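Local coordinates for protein hemagglutinin (Pseudomonas aeruginosa, PDB 6D7Y) that forms the toxic C-terminal tip of CdiA, which probably inhibits the growth of neighbouring bacteria on contact and is held in complex with its immunity protein, at residues F61-N66 with T71-R76; M48-E53 with D79-R84. All coordinates share one frame; numbering follows the deposited sequence.

Contact 1: residues F61-N66 with T71-R76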
loop_
_atom_site.group_PDB
_atom_site.type_symbol
_atom_site.label_atom_id
_atom_site.label_comp_id
_atom_site.label_asym_id
_atom_site.label_seq_id
_atom_site.Cartn_x
_atom_site.Cartn_y
_atom_site.Cartn_z
ATOM N N PHE A 61 1.342 -3.491 -13.252
ATOM C CA PHE A 61 1.294 -2.101 -12.926
ATOM C C PHE A 61 0.938 -1.371 -14.232
ATOM O O PHE A 61 1.390 -1.751 -15.330
ATOM C CB PHE A 61 2.635 -1.544 -12.415
ATOM C CG PHE A 61 2.899 -1.781 -10.967
ATOM C CD1 PHE A 61 2.456 -0.871 -10.013
ATOM C CD2 PHE A 61 3.603 -2.894 -10.543
ATOM C CE1 PHE A 61 2.685 -1.083 -8.667
ATOM C CE2 PHE A 61 3.835 -3.118 -9.190
ATOM C CZ PHE A 61 3.377 -2.211 -8.250
ATOM N N ARG A 62 0.153 -0.317 -14.111
ATOM C CA ARG A 62 -0.221 0.505 -15.243
ATOM C C ARG A 62 -0.087 1.986 -14.888
ATOM O O ARG A 62 -0.560 2.385 -13.831
ATOM C CB ARG A 62 -1.657 0.237 -15.620
ATOM C CG ARG A 62 -1.856 -1.176 -16.125
ATOM C CD ARG A 62 -3.226 -1.378 -16.695
ATOM N NE ARG A 62 -3.340 -2.718 -17.269
ATOM C CZ ARG A 62 -3.686 -3.811 -16.593
ATOM N NH1 ARG A 62 -3.756 -4.977 -17.227
ATOM N NH2 ARG A 62 -3.962 -3.752 -15.287
ATOM N N PRO A 63 0.529 2.795 -15.775
ATOM C CA PRO A 63 0.556 4.249 -15.534
ATOM C C PRO A 63 -0.900 4.707 -15.644
ATOM O O PRO A 63 -1.588 4.338 -16.622
ATOM C CB PRO A 63 1.411 4.780 -16.675
ATOM C CG PRO A 63 2.151 3.617 -17.193
ATOM C CD PRO A 63 1.248 2.441 -17.010
ATOM N N THR A 64 -1.375 5.447 -14.653
ATOM C CA THR A 64 -2.758 5.863 -14.560
ATOM C C THR A 64 -2.850 7.316 -14.120
ATOM O O THR A 64 -2.328 7.662 -13.050
ATOM C CB THR A 64 -3.488 4.980 -13.505
ATOM O OG1 THR A 64 -3.312 3.582 -13.818
ATOM C CG2 THR A 64 -4.973 5.287 -13.449
HETATM N N MSE A 65 -3.517 8.153 -14.920
HETATM C CA MSE A 65 -3.663 9.580 -14.603
HETATM C C MSE A 65 -5.031 9.844 -14.058
HETATM O O MSE A 65 -6.023 9.309 -14.547
HETATM C CB MSE A 65 -3.415 10.483 -15.841
HETATM C CG MSE A 65 -3.190 11.955 -15.463
HETATM SE SE MSE A 65 -3.069 13.052 -17.108
HETATM C CE MSE A 65 -1.152 13.509 -16.999
ATOM N N ASN A 66 -5.114 10.697 -13.041
ATOM C CA ASN A 66 -6.409 11.029 -12.457
ATOM C C ASN A 66 -6.944 12.347 -13.020
ATOM O O ASN A 66 -6.312 12.969 -13.880
ATOM C CB ASN A 66 -6.348 11.026 -10.931
ATOM C CG ASN A 66 -5.463 12.116 -10.372
ATOM O OD1 ASN A 66 -5.310 13.176 -10.973
ATOM N ND2 ASN A 66 -4.910 11.869 -9.179
ATOM N N THR A 71 -0.188 11.555 -12.313
ATOM C CA THR A 71 -0.006 10.177 -12.826
ATOM C C THR A 71 0.753 9.301 -11.845
ATOM O O THR A 71 1.729 9.726 -11.241
ATOM C CB THR A 71 0.738 10.188 -14.182
ATOM O OG1 THR A 71 0.079 11.084 -15.069
ATOM C CG2 THR A 71 0.764 8.815 -14.821
ATOM N N PHE A 72 0.282 8.069 -11.686
ATOM C CA PHE A 72 0.893 7.114 -10.792
ATOM C C PHE A 72 1.027 5.766 -11.482
ATOM O O PHE A 72 0.379 5.528 -12.505
ATOM C CB PHE A 72 0.023 6.874 -9.555
ATOM C CG PHE A 72 -0.245 8.086 -8.705
ATOM C CD1 PHE A 72 0.718 8.578 -7.866
ATOM C CD2 PHE A 72 -1.496 8.681 -8.697
ATOM C CE1 PHE A 72 0.466 9.671 -7.071
ATOM C CE2 PHE A 72 -1.760 9.764 -7.901
ATOM C CZ PHE A 72 -0.774 10.270 -7.089
ATOM N N LEU A 73 1.837 4.876 -10.903
ATOM C CA LEU A 73 1.926 3.492 -11.391
ATOM C C LEU A 73 1.036 2.712 -10.438
ATOM O O LEU A 73 1.287 2.697 -9.233
ATOM C CB LEU A 73 3.351 2.963 -11.386
ATOM C CG LEU A 73 4.369 3.799 -12.145
ATOM C CD1 LEU A 73 5.759 3.231 -11.934
ATOM C CD2 LEU A 73 4.034 3.907 -13.628
ATOM N N GLU A 74 0.032 2.013 -10.968
ATOM C CA GLU A 74 -0.918 1.304 -10.140
ATOM C C GLU A 74 -1.125 -0.139 -10.527
ATOM O O GLU A 74 -1.286 -0.439 -11.698
ATOM C CB GLU A 74 -2.277 2.021 -10.243
ATOM C CG GLU A 74 -2.226 3.454 -9.743
ATOM C CD GLU A 74 -3.530 4.198 -9.830
ATOM O OE1 GLU A 74 -4.544 3.638 -10.313
ATOM O OE2 GLU A 74 -3.534 5.384 -9.439
ATOM N N LYS A 75 -1.072 -1.017 -9.537
ATOM C CA LYS A 75 -1.355 -2.436 -9.729
ATOM C C LYS A 75 -2.533 -2.751 -8.802
ATOM O O LYS A 75 -2.408 -2.575 -7.590
ATOM C CB LYS A 75 -0.170 -3.292 -9.384
ATOM C CG LYS A 75 -0.415 -4.767 -9.615
ATOM C CD LYS A 75 0.818 -5.590 -9.400
ATOM C CE LYS A 75 0.536 -7.063 -9.680
ATOM N NZ LYS A 75 1.793 -7.845 -9.597
ATOM N N ARG A 76 -3.659 -3.194 -9.370
ATOM C CA ARG A 76 -4.835 -3.561 -8.588
ATOM C C ARG A 76 -5.130 -5.039 -8.813
ATOM O O ARG A 76 -5.201 -5.491 -9.959
ATOM C CB ARG A 76 -6.059 -2.748 -8.992
ATOM C CG ARG A 76 -5.949 -1.259 -8.787
ATOM C CD ARG A 76 -7.280 -0.617 -9.120
ATOM N NE ARG A 76 -7.336 0.818 -8.884
ATOM C CZ ARG A 76 -7.832 1.408 -7.791
ATOM N NH1 ARG A 76 -8.276 0.678 -6.755
ATOM N NH2 ARG A 76 -7.861 2.748 -7.723
HETATM O O HOH W 1 -4.397 7.719 -10.687
#
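The Phe61 ring lies flat against the side chain of Lys75. Lys75 CB sits over the ring centre, 3.6 Å from the Phe61 centroid and 9° off the ring normal, a CH-pi contact. The lysine chain leaves with CG anti to its backbone N (chi1 -178°) and stays extended, so that Lys75 CD stays on the same face, out by the rim, 3.9 Å from Phe61 CE2. The two side chains cross at about a right angle. Lys75 NZ goes on to the carbonyls of Ile54 and Ala57, at the C-terminal end of helix 40-56. At the ring edge, Phe61 CD1 meets Leu73 O.

Strands 62-65 and 71-76 form an antiparallel beta hairpin, and strand 62-65 is an outermost strand of the four-stranded sheet. Arg62 and Glu74 exchange both backbone bonds of a hydrogen-bonded pair, and Thr64 and Phe72 do the same. Pro63 faces Leu73 in the non-hydrogen-bonded pair between them; Pro63 CG touches Leu73 CD2 at 4.0 Å.

On the face that carries Thr64 and Glu74, these side chains also cross nearly at right angles. Glu74 OE1 lies 3.6 Å from Thr64 CG2, a packing contact. A water donates to Glu74 OE2 (2.8 Å) and to Thr64 O (3.1 Å), linking the two strands. The same Glu74 OE2 is salt-bridged to Arg84. This water also lies at the edge of the Phe72 ring. Asn66 ND2 comes to that ring's edge too, with the amide turned 70° from the ring plane. Asn66 OD1 accepts from the backbone of Lys68 and Ile70 within the turn. On the other face, the selenomethionine Met65 bends at chi3 and brings CE to 3.3 Å from Thr71 OG1.

Contact 2: residues M48-E53 with D79-R84; sequences MKHFKE and DGRGVR
The guanidinium of Arg81 is held at its edges by His50, Glu53 and Asp79. Arg81 NH1 gives a bond to His50 ND1 (3.1 Å) and another to Glu53 OE1 (2.8 Å). The histidine nitrogen lies in the guanidinium plane, while NH1 is tilted somewhat from the imidazole plane. The imidazole and guanidinium planes are 70° apart, and the groups meet through Arg81 NH1 and His50 ND1, each at the other's edge. The Glu53 carboxylate is also turned steeply, 77° from the guanidinium. Its OE1 is met nearly end-on. Trp33 packs edge-to-face with His50 and also touches Arg81. The Phe51 ring has Val83 CG1 at its edge, 4.0 Å from Phe51 CE1.

Arg81 grips the Asp79 carboxylate side-on, through NE and NH2. Asp79 OD2 accepts from Arg81 NH2 at 2.8 Å on its syn lone pair, and also from Arg81 NE at 3.1 Å. Asp79 OD1 takes a weak bond from NE and a firmer one from the backbone N of Arg81 (3.0 Å). That backbone bond closes an Asx turn, so the aspartate braces both the main chain and the side chain of Arg81. The bend of Arg81 at chi3 (-64°) carries the guanidinium toward the helix. There Glu53 OE2 binds Lys49 NZ, one helical turn earlier, at 2.7 Å. The carboxylate thus shares its two oxygens between two cations.

Lys49, Glu53, Asp79 and Arg81 therefore make a salt-bridge network across the surface side of the contact. Beside it, Val83 packs on Phe51 and Ile54. Together they pin helix 40-56 against the start of strand 82-86, a helix-on-sheet packing in an alpha+beta domain.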
loop_
_atom_site.group_PDB
_atom_site.type_symbol
_atom_site.label_atom_id
_atom_site.label_comp_id
_atom_site.label_asym_id
_atom_site.label_seq_id
_atom_site.Cartn_x
_atom_site.Cartn_y
_atom_site.Cartn_z
HETATM N N MSE A 48 4.349 -4.675 4.804
HETATM C CA MSE A 48 5.368 -5.132 3.871
HETATM C C MSE A 48 4.987 -6.486 3.335
HETATM O O MSE A 48 5.322 -6.811 2.191
HETATM C CB MSE A 48 6.751 -5.172 4.517
HETATM C CG MSE A 48 7.367 -3.781 4.661
HETATM SE SE MSE A 48 7.636 -2.823 2.942
HETATM C CE MSE A 48 8.382 -4.336 1.919
ATOM N N LYS A 49 4.293 -7.288 4.147
ATOM C CA LYS A 49 3.825 -8.612 3.705
ATOM C C LYS A 49 2.835 -8.426 2.544
ATOM O O LYS A 49 2.977 -9.071 1.491
ATOM C CB LYS A 49 3.189 -9.395 4.858
ATOM C CG LYS A 49 2.537 -10.713 4.463
ATOM C CD LYS A 49 2.028 -11.472 5.680
ATOM C CE LYS A 49 0.982 -12.515 5.296
ATOM N NZ LYS A 49 1.456 -13.505 4.293
ATOM N N HIS A 50 1.849 -7.553 2.743
ATOM C CA HIS A 50 0.873 -7.238 1.679
ATOM C C HIS A 50 1.556 -6.700 0.433
ATOM O O HIS A 50 1.254 -7.107 -0.673
ATOM C CB HIS A 50 -0.124 -6.184 2.120
ATOM C CG HIS A 50 -1.211 -6.695 3.008
ATOM N ND1 HIS A 50 -2.270 -7.430 2.525
ATOM C CD2 HIS A 50 -1.460 -6.495 4.323
ATOM C CE1 HIS A 50 -3.108 -7.687 3.512
ATOM N NE2 HIS A 50 -2.639 -7.131 4.613
ATOM N N PHE A 51 2.459 -5.749 0.629
ATOM C CA PHE A 51 3.196 -5.159 -0.464
ATOM C C PHE A 51 3.876 -6.239 -1.320
ATOM O O PHE A 51 3.676 -6.290 -2.537
ATOM C CB PHE A 51 4.220 -4.170 0.079
ATOM C CG PHE A 51 5.033 -3.509 -0.979
ATOM C CD1 PHE A 51 4.500 -2.470 -1.720
ATOM C CD2 PHE A 51 6.334 -3.928 -1.240
ATOM C CE1 PHE A 51 5.242 -1.844 -2.698
ATOM C CE2 PHE A 51 7.089 -3.307 -2.224
ATOM C CZ PHE A 51 6.536 -2.262 -2.947
ATOM N N LYS A 52 4.675 -7.090 -0.680
ATOM C CA LYS A 52 5.365 -8.178 -1.390
ATOM C C LYS A 52 4.392 -9.132 -2.084
ATOM O O LYS A 52 4.670 -9.614 -3.186
ATOM C CB LYS A 52 6.298 -8.952 -0.461
ATOM C CG LYS A 52 7.519 -8.153 -0.054
ATOM C CD LYS A 52 8.475 -8.978 0.792
ATOM C CE LYS A 52 9.690 -8.154 1.209
ATOM N NZ LYS A 52 10.459 -7.631 0.043
ATOM N N GLU A 53 3.267 -9.415 -1.442
ATOM C CA GLU A 53 2.248 -10.272 -2.058
ATOM C C GLU A 53 1.677 -9.652 -3.336
ATOM O O GLU A 53 1.564 -10.330 -4.366
ATOM C CB GLU A 53 1.125 -10.594 -1.077
ATOM C CG GLU A 53 1.546 -11.587 0.008
ATOM C CD GLU A 53 0.462 -11.899 1.029
ATOM O OE1 GLU A 53 -0.565 -11.195 1.078
ATOM O OE2 GLU A 53 0.645 -12.867 1.804
ATOM N N ASP A 79 -8.367 -9.513 -5.939
ATOM C CA ASP A 79 -8.812 -9.623 -4.516
ATOM C C ASP A 79 -9.108 -8.270 -3.819
ATOM O O ASP A 79 -9.426 -8.245 -2.637
ATOM C CB ASP A 79 -7.845 -10.487 -3.662
ATOM C CG ASP A 79 -6.483 -9.813 -3.375
ATOM O OD1 ASP A 79 -6.359 -8.570 -3.434
ATOM O OD2 ASP A 79 -5.521 -10.555 -3.027
ATOM N N GLY A 80 -8.973 -7.166 -4.555
ATOM C CA GLY A 80 -9.308 -5.846 -4.041
ATOM C C GLY A 80 -8.158 -5.017 -3.537
ATOM O O GLY A 80 -8.298 -3.807 -3.420
ATOM N N ARG A 81 -7.032 -5.655 -3.234
ATOM C CA ARG A 81 -5.854 -4.947 -2.786
ATOM C C ARG A 81 -5.088 -4.377 -3.982
ATOM O O ARG A 81 -5.087 -4.933 -5.076
ATOM C CB ARG A 81 -4.919 -5.881 -2.035
ATOM C CG ARG A 81 -5.508 -6.513 -0.783
ATOM C CD ARG A 81 -4.485 -7.456 -0.163
ATOM N NE ARG A 81 -4.173 -8.577 -1.047
ATOM C CZ ARG A 81 -3.147 -9.408 -0.911
ATOM N NH1 ARG A 81 -2.267 -9.272 0.076
ATOM N NH2 ARG A 81 -3.008 -10.410 -1.768
ATOM N N GLY A 82 -4.402 -3.276 -3.750
ATOM C CA GLY A 82 -3.627 -2.684 -4.788
ATOM C C GLY A 82 -2.559 -1.781 -4.211
ATOM O O GLY A 82 -2.633 -1.402 -3.048
ATOM N N VAL A 83 -1.588 -1.435 -5.050
ATOM C CA VAL A 83 -0.476 -0.520 -4.659
ATOM C C VAL A 83 -0.353 0.582 -5.692
ATOM O O VAL A 83 -0.504 0.349 -6.899
ATOM C CB VAL A 83 0.856 -1.275 -4.560
ATOM C CG1 VAL A 83 2.039 -0.316 -4.438
ATOM C CG2 VAL A 83 0.828 -2.211 -3.361
ATOM N N ARG A 84 -0.099 1.796 -5.195
ATOM C CA ARG A 84 0.090 2.959 -6.008
ATOM C C ARG A 84 1.492 3.465 -5.712
ATOM O O ARG A 84 1.874 3.614 -4.550
ATOM C CB ARG A 84 -0.927 4.040 -5.671
ATOM C CG ARG A 84 -0.730 5.382 -6.369
ATOM C CD ARG A 84 -1.858 6.342 -6.011
ATOM N NE ARG A 84 -3.083 6.026 -6.756
ATOM C CZ ARG A 84 -4.317 6.408 -6.419
ATOM N NH1 ARG A 84 -4.546 7.009 -5.262
ATOM N NH2 ARG A 84 -5.355 6.065 -7.209
#

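Overall arrangement
The centres of the two contacts lie about 14 Å apart. Contact 1 is nested along the chain inside the loop closed by contact 2. Helix 40-56 comes first, then strands 62-65, 71-76 and 82-86. Contact 1 is the hairpin at one side of the antiparallel sheet, and contact 2 ties the helix to the third strand. Strands 71-76 and 82-86 are neighbours, and Lys75 O probably bonds to Val83 N. The Glu74-Arg84 salt bridge and the packing of Phe72 on Arg84 also join the contacts. Strand 82-86 thus connects helix 40-56 to the hairpin in this small toxin domain.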